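Local coordinates for sugar-phosphate aldolase (Thermotoga maritima, PDB 1PVT), which is a sugar-phosphate aldolase of the class II aldolase and adducin family, whose domain is built round a mixed beta sheet flanked by helices, at residues Leu34-Val46 with Leu81-Leu93. Numbering follows the deposited sequence.
Sequences LDERPEGYEVKSV and LLHVLPGKHYEIL
Pro38 lies against both Leu81 and Leu93: its CG is 3.5 Å from Leu81 CD2 and equally near Leu93 CD2, the Pro38 and Leu93 side chains crossing at about a right angle. Leu81 sends its other methyl, CD1, to Leu34 CD2, while its CD2 lies closer to Pro38, which also borders CD1; Met3 of helix 2-19 touches Leu34 and Leu81. Leu93 CD2 also lies over one face of the Tyr41 ring, offset toward the rim, 4.2 Å from CE2. Although its CB points away from 81-93, Tyr41 swings its phenol back across Leu93 until OH hangs 3.6 Å above the centre of the His83 ring. That hydroxyl is hydrogen-bonded to Tyr59, whose own ring stacks on His83, which probably helps fix where the phenol ends. Farther along, both Val43 methyls touch the Glu91 carboxylate, CG2 coming within 3.8 Å of OE2; the glutamate reaches them with CG set between its backbone N and carbonyl carbon (chi1 44°) and the chain extended beyond.

The backbones join in a classic beta bulge, Lys44 and Ser45 together facing Ile92. Ile92 O accepts from Lys44 N at 2.9 Å and from Ser45 N at 3.1 Å, the latter in the carbonyl plane on a lone pair, while Ile92 N donates back to Ser45 O. Strand 45-49 is thereby added antiparallel to 89-92 as an outermost strand of the sheet. Three backbone hydrogen bonds tie the bulge, whereas the loop before it meets 81-93 mainly through apolar side chains.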
loop_
_atom_site.group_PDB
_atom_site.type_symbol
_atom_site.label_atom_id
_atom_site.label_comp_id
_atom_site.label_asym_id
_atom_site.label_seq_id
_atom_site.Cartn_x
_atom_site.Cartn_y
_atom_site.Cartn_z
ATOM N N LEU A 34 12.365 -2.171 6.348
ATOM C CA LEU A 34 13.384 -3.080 6.843
ATOM C C LEU A 34 13.713 -2.701 8.287
ATOM O O LEU A 34 13.844 -1.518 8.621
ATOM C CB LEU A 34 14.637 -2.982 5.972
ATOM C CG LEU A 34 14.822 -4.014 4.859
ATOM C CD1 LEU A 34 13.502 -4.703 4.556
ATOM C CD2 LEU A 34 15.402 -3.329 3.621
ATOM N N ASP A 35 13.841 -3.712 9.140
ATOM C CA ASP A 35 14.147 -3.525 10.561
ATOM C C ASP A 35 15.633 -3.242 10.828
ATOM O O ASP A 35 16.006 -2.161 11.290
ATOM C CB ASP A 35 13.713 -4.779 11.322
ATOM C CG ASP A 35 13.949 -6.051 10.519
ATOM O OD1 ASP A 35 13.308 -6.221 9.454
ATOM O OD2 ASP A 35 14.783 -6.877 10.945
ATOM N N GLU A 36 16.472 -4.226 10.530
ATOM C CA GLU A 36 17.908 -4.110 10.732
ATOM C C GLU A 36 18.485 -3.112 9.736
ATOM O O GLU A 36 17.974 -2.000 9.591
ATOM C CB GLU A 36 18.551 -5.479 10.537
ATOM C CG GLU A 36 17.723 -6.594 11.139
ATOM C CD GLU A 36 18.104 -7.959 10.616
ATOM O OE1 GLU A 36 19.196 -8.442 10.977
ATOM O OE2 GLU A 36 17.312 -8.543 9.840
ATOM N N ARG A 37 19.556 -3.520 9.061
ATOM C CA ARG A 37 20.217 -2.688 8.060
ATOM C C ARG A 37 20.768 -3.597 6.982
ATOM O O ARG A 37 21.179 -4.720 7.259
ATOM C CB ARG A 37 21.360 -1.892 8.681
ATOM C CG ARG A 37 20.940 -1.118 9.903
ATOM C CD ARG A 37 21.877 0.032 10.177
ATOM N NE ARG A 37 21.360 0.886 11.241
ATOM C CZ ARG A 37 21.924 2.029 11.609
ATOM N NH1 ARG A 37 23.021 2.443 10.989
ATOM N NH2 ARG A 37 21.400 2.757 12.591
ATOM N N PRO A 38 20.784 -3.120 5.733
ATOM C CA PRO A 38 21.269 -3.838 4.548
ATOM C C PRO A 38 22.721 -4.326 4.632
ATOM O O PRO A 38 23.633 -3.519 4.798
ATOM C CB PRO A 38 21.081 -2.815 3.431
ATOM C CG PRO A 38 19.918 -1.994 3.919
ATOM C CD PRO A 38 20.253 -1.799 5.363
ATOM N N GLU A 39 22.930 -5.639 4.511
ATOM C CA GLU A 39 24.283 -6.206 4.557
ATOM C C GLU A 39 25.092 -5.725 3.351
ATOM O O GLU A 39 26.192 -5.189 3.503
ATOM C CB GLU A 39 24.244 -7.749 4.574
ATOM C CG GLU A 39 25.619 -8.416 4.315
ATOM C CD GLU A 39 25.630 -9.931 4.539
ATOM O OE1 GLU A 39 24.741 -10.635 3.999
ATOM O OE2 GLU A 39 26.542 -10.416 5.250
ATOM N N GLY A 40 24.549 -5.926 2.154
ATOM C CA GLY A 40 25.239 -5.475 0.962
ATOM C C GLY A 40 25.143 -3.964 0.901
ATOM O O GLY A 40 24.515 -3.398 -0.000
ATOM N N TYR A 41 25.756 -3.301 1.878
ATOM C CA TYR A 41 25.714 -1.848 1.922
ATOM C C TYR A 41 26.388 -1.288 0.684
ATOM O O TYR A 41 27.569 -1.544 0.439
ATOM C CB TYR A 41 26.390 -1.308 3.189
ATOM C CG TYR A 41 25.522 -0.269 3.850
ATOM C CD1 TYR A 41 24.773 -0.577 4.994
ATOM C CD2 TYR A 41 25.358 0.994 3.270
ATOM C CE1 TYR A 41 23.877 0.346 5.538
ATOM C CE2 TYR A 41 24.466 1.922 3.800
ATOM C CZ TYR A 41 23.728 1.594 4.932
ATOM O OH TYR A 41 22.844 2.516 5.445
ATOM N N GLU A 42 25.631 -0.524 -0.097
ATOM C CA GLU A 42 26.157 0.037 -1.327
ATOM C C GLU A 42 25.449 1.319 -1.761
ATOM O O GLU A 42 24.537 1.272 -2.587
ATOM C CB GLU A 42 26.044 -1.023 -2.425
ATOM C CG GLU A 42 26.903 -2.261 -2.162
ATOM C CD GLU A 42 26.396 -3.521 -2.859
ATOM O OE1 GLU A 42 26.122 -3.470 -4.080
ATOM O OE2 GLU A 42 26.286 -4.568 -2.177
ATOM N N VAL A 43 25.864 2.462 -1.221
ATOM C CA VAL A 43 25.240 3.726 -1.591
ATOM C C VAL A 43 25.584 4.083 -3.027
ATOM O O VAL A 43 26.740 4.335 -3.358
ATOM C CB VAL A 43 25.688 4.861 -0.675
ATOM C CG1 VAL A 43 25.041 6.161 -1.104
ATOM C CG2 VAL A 43 25.309 4.534 0.750
ATOM N N LYS A 44 24.566 4.101 -3.878
ATOM C CA LYS A 44 24.748 4.400 -5.289
ATOM C C LYS A 44 24.328 5.833 -5.558
ATOM O O LYS A 44 24.864 6.492 -6.443
ATOM C CB LYS A 44 23.897 3.442 -6.134
ATOM C CG LYS A 44 24.422 3.120 -7.551
ATOM C CD LYS A 44 24.470 4.332 -8.494
ATOM C CE LYS A 44 25.875 4.931 -8.577
ATOM N NZ LYS A 44 26.888 3.964 -9.097
ATOM N N SER A 45 23.362 6.320 -4.792
ATOM C CA SER A 45 22.904 7.676 -5.007
ATOM C C SER A 45 22.291 8.351 -3.791
ATOM O O SER A 45 21.796 7.705 -2.869
ATOM C CB SER A 45 21.909 7.703 -6.167
ATOM O OG SER A 45 21.519 9.027 -6.461
ATOM N N VAL A 46 22.348 9.676 -3.814
ATOM C CA VAL A 46 21.810 10.527 -2.762
ATOM C C VAL A 46 20.753 11.425 -3.384
ATOM O O VAL A 46 20.956 11.995 -4.462
ATOM C CB VAL A 46 22.907 11.416 -2.155
ATOM C CG1 VAL A 46 22.283 12.608 -1.424
ATOM C CG2 VAL A 46 23.759 10.593 -1.204
ATOM N N LEU A 81 15.808 0.190 -2.596
ATOM C CA LEU A 81 16.177 -0.016 -1.206
ATOM C C LEU A 81 16.655 1.363 -0.814
ATOM O O LEU A 81 17.525 1.934 -1.465
ATOM C CB LEU A 81 17.330 -0.998 -1.049
ATOM C CG LEU A 81 17.908 -0.901 0.367
ATOM C CD1 LEU A 81 16.850 -1.250 1.400
ATOM C CD2 LEU A 81 19.084 -1.834 0.492
ATOM N N LEU A 82 16.088 1.906 0.246
ATOM C CA LEU A 82 16.471 3.240 0.640
ATOM C C LEU A 82 16.783 3.367 2.106
ATOM O O LEU A 82 16.262 2.621 2.938
ATOM C CB LEU A 82 15.346 4.203 0.309
ATOM C CG LEU A 82 14.808 4.126 -1.111
ATOM C CD1 LEU A 82 13.571 4.997 -1.189
ATOM C CD2 LEU A 82 15.879 4.566 -2.116
ATOM N N HIS A 83 17.644 4.322 2.417
ATOM C CA HIS A 83 17.978 4.596 3.796
ATOM C C HIS A 83 17.376 5.977 4.038
ATOM O O HIS A 83 17.749 6.963 3.382
ATOM C CB HIS A 83 19.492 4.604 4.012
ATOM C CG HIS A 83 19.892 4.745 5.448
ATOM N ND1 HIS A 83 19.294 4.024 6.461
ATOM C CD2 HIS A 83 20.827 5.524 6.043
ATOM C CE1 HIS A 83 19.842 4.354 7.617
ATOM N NE2 HIS A 83 20.774 5.262 7.392
ATOM N N VAL A 84 16.413 6.026 4.955
ATOM C CA VAL A 84 15.725 7.262 5.282
ATOM C C VAL A 84 16.366 7.961 6.475
ATOM O O VAL A 84 16.265 7.518 7.629
ATOM C CB VAL A 84 14.228 6.995 5.552
ATOM C CG1 VAL A 84 13.522 8.275 5.939
ATOM C CG2 VAL A 84 13.582 6.419 4.301
ATOM N N LEU A 85 17.047 9.060 6.159
ATOM C CA LEU A 85 17.733 9.866 7.150
ATOM C C LEU A 85 17.059 11.199 7.278
ATOM O O LEU A 85 16.782 11.869 6.275
ATOM C CB LEU A 85 19.186 10.091 6.751
ATOM C CG LEU A 85 20.037 8.833 6.883
ATOM C CD1 LEU A 85 21.402 9.103 6.299
ATOM C CD2 LEU A 85 20.112 8.406 8.353
ATOM N N PRO A 86 16.784 11.606 8.520
ATOM C CA PRO A 86 16.135 12.890 8.758
ATOM C C PRO A 86 16.816 13.935 7.893
ATOM O O PRO A 86 17.848 13.678 7.261
ATOM C CB PRO A 86 16.379 13.125 10.244
ATOM C CG PRO A 86 16.359 11.728 10.806
ATOM C CD PRO A 86 17.161 10.951 9.788
ATOM N N GLY A 87 16.245 15.123 7.865
ATOM C CA GLY A 87 16.849 16.156 7.065
ATOM C C GLY A 87 16.139 16.183 5.747
ATOM O O GLY A 87 14.956 15.857 5.669
ATOM N N LYS A 88 16.864 16.553 4.703
ATOM C CA LYS A 88 16.274 16.653 3.380
ATOM C C LYS A 88 16.862 15.619 2.434
ATOM O O LYS A 88 16.560 15.607 1.236
ATOM C CB LYS A 88 16.504 18.066 2.837
ATOM C CG LYS A 88 15.911 19.164 3.726
ATOM C CD LYS A 88 16.480 20.539 3.398
ATOM C CE LYS A 88 16.273 20.895 1.927
ATOM N NZ LYS A 88 16.902 22.206 1.576
ATOM N N HIS A 89 17.689 14.732 2.977
ATOM C CA HIS A 89 18.307 13.731 2.135
ATOM C C HIS A 89 18.100 12.290 2.530
ATOM O O HIS A 89 18.038 11.928 3.714
ATOM C CB HIS A 89 19.798 14.028 1.997
ATOM C CG HIS A 89 20.079 15.287 1.239
ATOM N ND1 HIS A 89 19.703 15.460 -0.077
ATOM C CD2 HIS A 89 20.659 16.449 1.621
ATOM C CE1 HIS A 89 20.040 16.674 -0.474
ATOM N NE2 HIS A 89 20.621 17.297 0.537
ATOM N N TYR A 90 17.967 11.482 1.487
ATOM C CA TYR A 90 17.791 10.050 1.609
ATOM C C TYR A 90 18.726 9.498 0.551
ATOM O O TYR A 90 18.979 10.162 -0.465
ATOM C CB TYR A 90 16.345 9.651 1.306
ATOM C CG TYR A 90 15.963 9.690 -0.162
ATOM C CD1 TYR A 90 16.236 8.607 -1.007
ATOM C CD2 TYR A 90 15.279 10.782 -0.694
ATOM C CE1 TYR A 90 15.828 8.606 -2.343
ATOM C CE2 TYR A 90 14.863 10.793 -2.030
ATOM C CZ TYR A 90 15.138 9.700 -2.848
ATOM O OH TYR A 90 14.697 9.701 -4.157
ATOM N N GLU A 91 19.237 8.296 0.781
ATOM C CA GLU A 91 20.163 7.690 -0.166
ATOM C C GLU A 91 19.656 6.382 -0.780
ATOM O O GLU A 91 18.960 5.603 -0.129
ATOM C CB GLU A 91 21.516 7.488 0.522
ATOM C CG GLU A 91 21.412 6.920 1.941
ATOM C CD GLU A 91 22.740 6.955 2.702
ATOM O OE1 GLU A 91 22.838 6.295 3.768
ATOM O OE2 GLU A 91 23.678 7.648 2.237
ATOM N N ILE A 92 20.000 6.164 -2.045
ATOM C CA ILE A 92 19.588 4.966 -2.751
ATOM C C ILE A 92 20.667 3.893 -2.724
ATOM O O ILE A 92 21.777 4.106 -3.209
ATOM C CB ILE A 92 19.266 5.280 -4.201
ATOM C CG1 ILE A 92 18.097 6.261 -4.256
ATOM C CG2 ILE A 92 18.961 3.995 -4.951
ATOM C CD1 ILE A 92 17.723 6.701 -5.669
ATOM N N LEU A 93 20.327 2.741 -2.149
ATOM C CA LEU A 93 21.235 1.592 -2.053
ATOM C C LEU A 93 21.028 0.675 -3.261
ATOM O O LEU A 93 21.995 0.243 -3.894
ATOM C CB LEU A 93 20.976 0.804 -0.761
ATOM C CG LEU A 93 21.607 1.281 0.556
ATOM C CD1 LEU A 93 21.247 2.733 0.825
ATOM C CD2 LEU A 93 21.135 0.385 1.702
#